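Local coordinates for protein post-proline cleaving enzyme (Rickettsia typhi, PDB 4HVT) that probably cleaves short peptides on the carboxyl side of proline, as a serine peptidase of the prolyl oligopeptidase family, at residues E184-Y189 with S212-S217; G152-F157 with D649-P654. One frame throughout, in Å; residues are numbered along the deposited sequence.

Contact 1: E184-Y189 with S212-S217; sequences EGKFTY and SLYPNS
Ser-212 meets Lys-186 through its backbone. Ser-212 O accepts a hydrogen bond from Lys-186 NZ at 2.9 Å. The ammonium lies in the carbonyl plane, with a C=O...N angle of 152°. Leu-213 comes next along the lysine chain. Leu-213 CB lies 3.7 Å from Lys-186 NZ, and Leu-213 O is 3.3 Å from Lys-186 CE. The same O accepts from a water that in turn accepts from Lys-186 N, so a single water joins the two backbones.

Tyr-214 provides the flat wall of the contact. The end of the lysine chain runs over one face of its ring. Lys-186 CE makes a CH-pi contact, offset toward the rim. Lys-186 NZ lies 4.1 Å from the centroid of the Tyr-214 ring and only 17° off the normal, a cation-pi interaction. The bend of the lysine chain at chi3 (-62°) carries NZ over the ring and on to Ser-212 O. A second water bonds both Lys-186 NZ and Tyr-214 OH. The ammonium is thus held by a carbonyl, a water and an aromatic face, which would probably favour its charged form. Phe-187 lies beside the tyrosine and points the same way. Tyr-214 CE1 is 3.8 Å from Phe-187 CD2, at the edge of the phenylalanine ring.

The Pro-215 ring packs along the type II turn Gly-185 to Thr-188. Pro-215 CD lies 3.1 Å from Lys-186 O. Pro-215 CG is 3.7 Å from Thr-188 OG1, whose hydrogen-bond partner is Asn-201 O.

Within the beta-propeller, the contact joins strand 185-186 of one antiparallel sheet to the loop leading into the next. Strand 185-186 pairs with strand 155-162, while the loop 212-217 runs into strand 217-222 of the following four-stranded sheet.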
loop_
_atom_site.group_PDB
_atom_site.type_symbol
_atom_site.label_atom_id
_atom_site.label_comp_id
_atom_site.label_asym_id
_atom_site.label_seq_id
_atom_site.Cartn_x
_atom_site.Cartn_y
_atom_site.Cartn_z
ATOM N N GLU A 184 -12.295 -12.554 -14.207
ATOM C CA GLU A 184 -11.446 -11.851 -13.245
ATOM C C GLU A 184 -10.583 -10.853 -13.956
ATOM O O GLU A 184 -10.262 -11.038 -15.130
ATOM C CB GLU A 184 -10.563 -12.841 -12.514
ATOM C CG GLU A 184 -11.324 -13.854 -11.668
ATOM C CD GLU A 184 -10.419 -14.975 -11.165
ATOM O OE1 GLU A 184 -9.461 -14.696 -10.439
ATOM O OE2 GLU A 184 -10.592 -16.141 -11.588
ATOM N N GLY A 185 -10.197 -9.800 -13.269
ATOM C CA GLY A 185 -9.313 -8.803 -13.853
ATOM C C GLY A 185 -8.516 -8.125 -12.759
ATOM O O GLY A 185 -9.041 -7.951 -11.663
ATOM N N LYS A 186 -7.252 -7.765 -13.059
ATOM C CA LYS A 186 -6.416 -7.138 -12.026
ATOM C C LYS A 186 -6.985 -5.783 -11.618
ATOM O O LYS A 186 -7.080 -4.842 -12.405
ATOM C CB LYS A 186 -4.963 -6.979 -12.450
ATOM C CG LYS A 186 -4.221 -8.281 -12.587
ATOM C CD LYS A 186 -2.713 -8.068 -12.627
ATOM C CE LYS A 186 -2.280 -7.242 -13.812
ATOM N NZ LYS A 186 -0.805 -7.007 -13.733
ATOM N N PHE A 187 -7.342 -5.691 -10.356
ATOM C CA PHE A 187 -7.966 -4.505 -9.753
ATOM C C PHE A 187 -9.196 -4.027 -10.555
ATOM O O PHE A 187 -9.467 -2.846 -10.689
ATOM C CB PHE A 187 -6.939 -3.411 -9.506
ATOM C CG PHE A 187 -5.819 -3.853 -8.601
ATOM C CD1 PHE A 187 -6.076 -4.193 -7.275
ATOM C CD2 PHE A 187 -4.554 -4.033 -9.092
ATOM C CE1 PHE A 187 -5.063 -4.615 -6.427
ATOM C CE2 PHE A 187 -3.549 -4.475 -8.266
ATOM C CZ PHE A 187 -3.803 -4.777 -6.959
ATOM N N THR A 188 -9.967 -4.999 -10.985
ATOM C CA THR A 188 -11.346 -4.742 -11.468
ATOM C C THR A 188 -12.162 -4.379 -10.268
ATOM O O THR A 188 -12.306 -5.188 -9.344
ATOM C CB THR A 188 -11.950 -5.966 -12.138
ATOM O OG1 THR A 188 -11.286 -6.194 -13.401
ATOM C CG2 THR A 188 -13.431 -5.699 -12.400
ATOM N N TYR A 189 -12.642 -3.142 -10.251
ATOM C CA TYR A 189 -13.535 -2.635 -9.234
ATOM C C TYR A 189 -14.739 -1.946 -9.878
ATOM O O TYR A 189 -14.583 -1.208 -10.894
ATOM C CB TYR A 189 -12.843 -1.571 -8.368
ATOM C CG TYR A 189 -11.788 -2.036 -7.427
ATOM C CD1 TYR A 189 -12.102 -2.702 -6.251
ATOM C CD2 TYR A 189 -10.471 -1.712 -7.665
ATOM C CE1 TYR A 189 -11.075 -3.085 -5.352
ATOM C CE2 TYR A 189 -9.461 -2.083 -6.797
ATOM C CZ TYR A 189 -9.763 -2.755 -5.654
ATOM O OH TYR A 189 -8.706 -3.105 -4.844
ATOM N N SER A 212 0.859 -3.966 -19.269
ATOM C CA SER A 212 1.097 -4.134 -17.840
ATOM C C SER A 212 0.087 -5.149 -17.246
ATOM O O SER A 212 0.123 -5.453 -16.024
ATOM C CB SER A 212 0.946 -2.762 -17.116
ATOM O OG SER A 212 1.962 -1.855 -17.570
ATOM N N LEU A 213 -0.797 -5.657 -18.115
ATOM C CA LEU A 213 -1.746 -6.750 -17.879
ATOM C C LEU A 213 -2.976 -6.310 -17.082
ATOM O O LEU A 213 -3.771 -7.154 -16.702
ATOM C CB LEU A 213 -1.096 -8.026 -17.306
ATOM C CG LEU A 213 0.156 -8.528 -18.024
ATOM C CD1 LEU A 213 0.717 -9.782 -17.353
ATOM C CD2 LEU A 213 -0.068 -8.738 -19.487
ATOM N N TYR A 214 -3.168 -5.009 -16.933
ATOM C CA TYR A 214 -4.389 -4.471 -16.313
ATOM C C TYR A 214 -5.491 -4.395 -17.364
ATOM O O TYR A 214 -5.223 -4.247 -18.557
ATOM C CB TYR A 214 -4.156 -3.091 -15.709
ATOM C CG TYR A 214 -3.198 -3.094 -14.575
ATOM C CD1 TYR A 214 -3.556 -3.679 -13.376
ATOM C CD2 TYR A 214 -1.917 -2.558 -14.698
ATOM C CE1 TYR A 214 -2.651 -3.731 -12.317
ATOM C CE2 TYR A 214 -0.998 -2.647 -13.638
ATOM C CZ TYR A 214 -1.378 -3.228 -12.466
ATOM O OH TYR A 214 -0.521 -3.270 -11.372
ATOM N N PRO A 215 -6.746 -4.438 -16.925
ATOM C CA PRO A 215 -7.846 -4.214 -17.898
ATOM C C PRO A 215 -7.693 -2.902 -18.664
ATOM O O PRO A 215 -7.391 -1.852 -18.045
ATOM C CB PRO A 215 -9.086 -4.150 -17.018
ATOM C CG PRO A 215 -8.709 -4.946 -15.774
ATOM C CD PRO A 215 -7.243 -4.598 -15.540
ATOM N N ASN A 216 -7.902 -2.963 -19.982
ATOM C CA ASN A 216 -7.817 -1.784 -20.803
ATOM C C ASN A 216 -9.174 -1.125 -21.140
ATOM O O ASN A 216 -9.198 -0.098 -21.824
ATOM C CB ASN A 216 -7.065 -2.062 -22.111
ATOM C CG ASN A 216 -7.893 -2.873 -23.105
ATOM O OD1 ASN A 216 -8.884 -3.519 -22.765
ATOM N ND2 ASN A 216 -7.489 -2.844 -24.351
ATOM N N SER A 217 -10.264 -1.682 -20.658
ATOM C CA SER A 217 -11.606 -1.198 -21.082
ATOM C C SER A 217 -12.521 -0.905 -19.940
ATOM O O SER A 217 -12.343 -1.492 -18.878
ATOM C CB SER A 217 -12.258 -2.231 -21.989
ATOM O OG SER A 217 -11.449 -2.488 -23.119
HETATM O O HOH W 1 -0.256 -6.032 -11.174
HETATM O O HOH W 2 -6.297 -8.096 -15.730
#

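Contact 2: G152-F157 with D649-P654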
loop_
_atom_site.group_PDB
_atom_site.type_symbol
_atom_site.label_atom_id
_atom_site.label_comp_id
_atom_site.label_asym_id
_atom_site.label_seq_id
_atom_site.Cartn_x
_atom_site.Cartn_y
_atom_site.Cartn_z
ATOM N N GLY A 152 -4.252 -14.105 -2.739
ATOM C CA GLY A 152 -3.625 -12.807 -2.883
ATOM C C GLY A 152 -3.414 -12.428 -4.335
ATOM O O GLY A 152 -2.525 -11.589 -4.636
ATOM N N LYS A 153 -4.224 -12.977 -5.247
ATOM C CA LYS A 153 -4.150 -12.492 -6.615
ATOM C C LYS A 153 -4.513 -10.996 -6.704
ATOM O O LYS A 153 -5.294 -10.485 -5.884
ATOM C CB LYS A 153 -5.084 -13.276 -7.534
ATOM C CG LYS A 153 -4.627 -14.709 -7.759
ATOM C CD LYS A 153 -5.176 -15.332 -9.025
ATOM C CE LYS A 153 -6.650 -15.592 -8.888
ATOM N NZ LYS A 153 -7.090 -15.988 -10.249
ATOM N N ASP A 154 -3.926 -10.306 -7.679
ATOM C CA ASP A 154 -4.346 -8.950 -8.050
ATOM C C ASP A 154 -5.680 -9.033 -8.831
ATOM O O ASP A 154 -6.525 -8.149 -8.782
ATOM C CB ASP A 154 -3.301 -8.227 -8.920
ATOM C CG ASP A 154 -2.045 -7.769 -8.164
ATOM O OD1 ASP A 154 -1.923 -7.935 -6.923
ATOM O OD2 ASP A 154 -1.138 -7.231 -8.846
ATOM N N GLU A 155 -5.833 -10.080 -9.611
ATOM C CA GLU A 155 -7.105 -10.357 -10.288
ATOM C C GLU A 155 -8.182 -10.479 -9.264
ATOM O O GLU A 155 -8.003 -11.169 -8.266
ATOM C CB GLU A 155 -7.021 -11.670 -11.030
ATOM C CG GLU A 155 -6.165 -11.603 -12.289
ATOM C CD GLU A 155 -6.153 -12.897 -13.057
ATOM O OE1 GLU A 155 -5.875 -13.934 -12.470
ATOM O OE2 GLU A 155 -6.402 -12.858 -14.312
ATOM N N MET A 156 -9.323 -9.862 -9.544
ATOM C CA MET A 156 -10.440 -9.861 -8.607
ATOM C C MET A 156 -11.794 -9.790 -9.341
ATOM O O MET A 156 -11.848 -9.598 -10.570
ATOM C CB MET A 156 -10.292 -8.740 -7.607
ATOM C CG MET A 156 -10.128 -7.354 -8.188
ATOM S SD MET A 156 -9.901 -6.087 -6.864
ATOM C CE MET A 156 -8.508 -6.599 -6.010
ATOM N N PHE A 157 -12.849 -10.006 -8.571
ATOM C CA PHE A 157 -14.233 -10.024 -9.062
ATOM C C PHE A 157 -15.083 -9.397 -7.956
ATOM O O PHE A 157 -14.544 -8.750 -7.054
ATOM C CB PHE A 157 -14.685 -11.451 -9.415
ATOM C CG PHE A 157 -14.537 -12.416 -8.323
ATOM C CD1 PHE A 157 -13.300 -12.956 -8.012
ATOM C CD2 PHE A 157 -15.640 -12.788 -7.549
ATOM C CE1 PHE A 157 -13.160 -13.845 -6.977
ATOM C CE2 PHE A 157 -15.499 -13.706 -6.528
ATOM C CZ PHE A 157 -14.259 -14.214 -6.243
ATOM N N ASP A 649 1.897 -14.109 -6.933
ATOM C CA ASP A 649 2.318 -12.708 -6.996
ATOM C C ASP A 649 2.237 -12.293 -8.460
ATOM O O ASP A 649 3.118 -12.580 -9.248
ATOM C CB ASP A 649 3.727 -12.517 -6.408
ATOM C CG ASP A 649 4.150 -11.028 -6.322
ATOM O OD1 ASP A 649 3.783 -10.173 -7.194
ATOM O OD2 ASP A 649 4.911 -10.736 -5.360
ATOM N N GLN A 650 1.143 -11.638 -8.791
ATOM C CA GLN A 650 0.935 -11.089 -10.110
ATOM C C GLN A 650 1.485 -9.664 -10.301
ATOM O O GLN A 650 1.366 -9.097 -11.418
ATOM C CB GLN A 650 -0.571 -11.083 -10.410
ATOM C CG GLN A 650 -1.146 -12.493 -10.285
ATOM C CD GLN A 650 -2.629 -12.544 -10.605
ATOM O OE1 GLN A 650 -3.373 -11.701 -10.146
ATOM N NE2 GLN A 650 -3.048 -13.538 -11.444
ATOM N N ARG A 651 2.009 -9.054 -9.253
ATOM C CA ARG A 651 2.547 -7.700 -9.336
ATOM C C ARG A 651 3.949 -7.813 -9.972
ATOM O O ARG A 651 4.159 -7.372 -11.082
ATOM C CB ARG A 651 2.602 -7.059 -7.947
ATOM C CG ARG A 651 2.799 -5.552 -7.912
ATOM C CD ARG A 651 1.542 -4.768 -8.352
ATOM N NE ARG A 651 0.456 -5.287 -7.555
ATOM C CZ ARG A 651 0.265 -5.012 -6.276
ATOM N NH1 ARG A 651 1.001 -4.066 -5.663
ATOM N NH2 ARG A 651 -0.623 -5.716 -5.563
ATOM N N VAL A 652 4.906 -8.427 -9.272
ATOM C CA VAL A 652 6.262 -8.500 -9.759
ATOM C C VAL A 652 6.612 -9.857 -10.386
ATOM O O VAL A 652 7.527 -9.904 -11.198
ATOM C CB VAL A 652 7.312 -8.174 -8.657
ATOM C CG1 VAL A 652 7.155 -6.762 -8.132
ATOM C CG2 VAL A 652 7.181 -9.125 -7.496
ATOM N N HIS A 653 5.912 -10.930 -10.003
ATOM C CA HIS A 653 6.154 -12.305 -10.445
ATOM C C HIS A 653 7.197 -12.973 -9.520
ATOM O O HIS A 653 8.160 -12.360 -9.136
ATOM C CB HIS A 653 6.592 -12.365 -11.904
ATOM C CG HIS A 653 6.529 -13.739 -12.520
ATOM N ND1 HIS A 653 7.425 -14.746 -12.246
ATOM C CD2 HIS A 653 5.708 -14.235 -13.474
ATOM C CE1 HIS A 653 7.124 -15.821 -12.946
ATOM N NE2 HIS A 653 6.098 -15.520 -13.730
ATOM N N PRO A 654 6.987 -14.227 -9.170
ATOM C CA PRO A 654 8.036 -14.878 -8.329
ATOM C C PRO A 654 9.419 -15.112 -8.932
ATOM O O PRO A 654 10.331 -15.478 -8.194
ATOM C CB PRO A 654 7.429 -16.244 -8.008
ATOM C CG PRO A 654 6.436 -16.532 -9.090
ATOM C CD PRO A 654 5.886 -15.161 -9.464
HETATM O O HOH W 3 -0.596 -10.414 -6.434
HETATM O O HOH W 1 -0.256 -6.032 -11.174
#
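Asp-154 and Arg-651 form the salt bridge of this contact. The guanidinium grips side-on: Arg-651 NE bonds Asp-154 OD2 at 2.8 Å and Arg-651 NH2 bonds Asp-154 OD1 at 2.9 Å. Both bonds are nearly straight and leave in the guanidinium plane. The carboxylate is tilted 31° from that plane. Bends at chi2 (73°) and chi3 (52°) fold the arginine back toward the aspartate.

The Gln-650 amide is held by hydrogen bonds. Gln-650 OE1 accepts from Glu-155 N at 3.0 Å, nearly along the C=O axis, and weakly from Asp-154 N. Gln-650 NE2 donates to Glu-155 OE1 at 3.0 Å, from above the carboxylate plane. Lys-153 NZ reaches that oxygen from the opposite face, but the stronger partner of Lys-153 is Glu-184. These bonds fix the rotation of the amide.

Asp-649 OD1 accepts from Val-652 N, an Asx motif within the loop. Asp-649 OD2 bonds His-682, consistent with the Ser-His-Asp triad of this family.

The contact ties the propeller to the alpha/beta-hydrolase domain: the turn leading into strand 155-162, with the first residue of that strand, meets the loop between strand 640-646 and helix 655-664.

Overall arrangement
The centres of the two contacts lie about 11 Å apart, on the same side of the chain's centre. Along the chain the order is 152-157, 184-189, 212-217 and then, far later, 649-654. Contact 1 stays within the propeller. Contact 2 joins the propeller to the hydrolase domain. They share one sheet, in which strands 155-162 and 185-186 are antiparallel neighbours. A salt bridge between Glu-184 and Lys-153 and a probable backbone bond from Met-156 to Gly-185 link them directly. One water bonds Lys-186, Tyr-214 and Asp-154. The contacts thus lie side by side between a second propeller sheet and the loop carrying the probable catalytic aspartate.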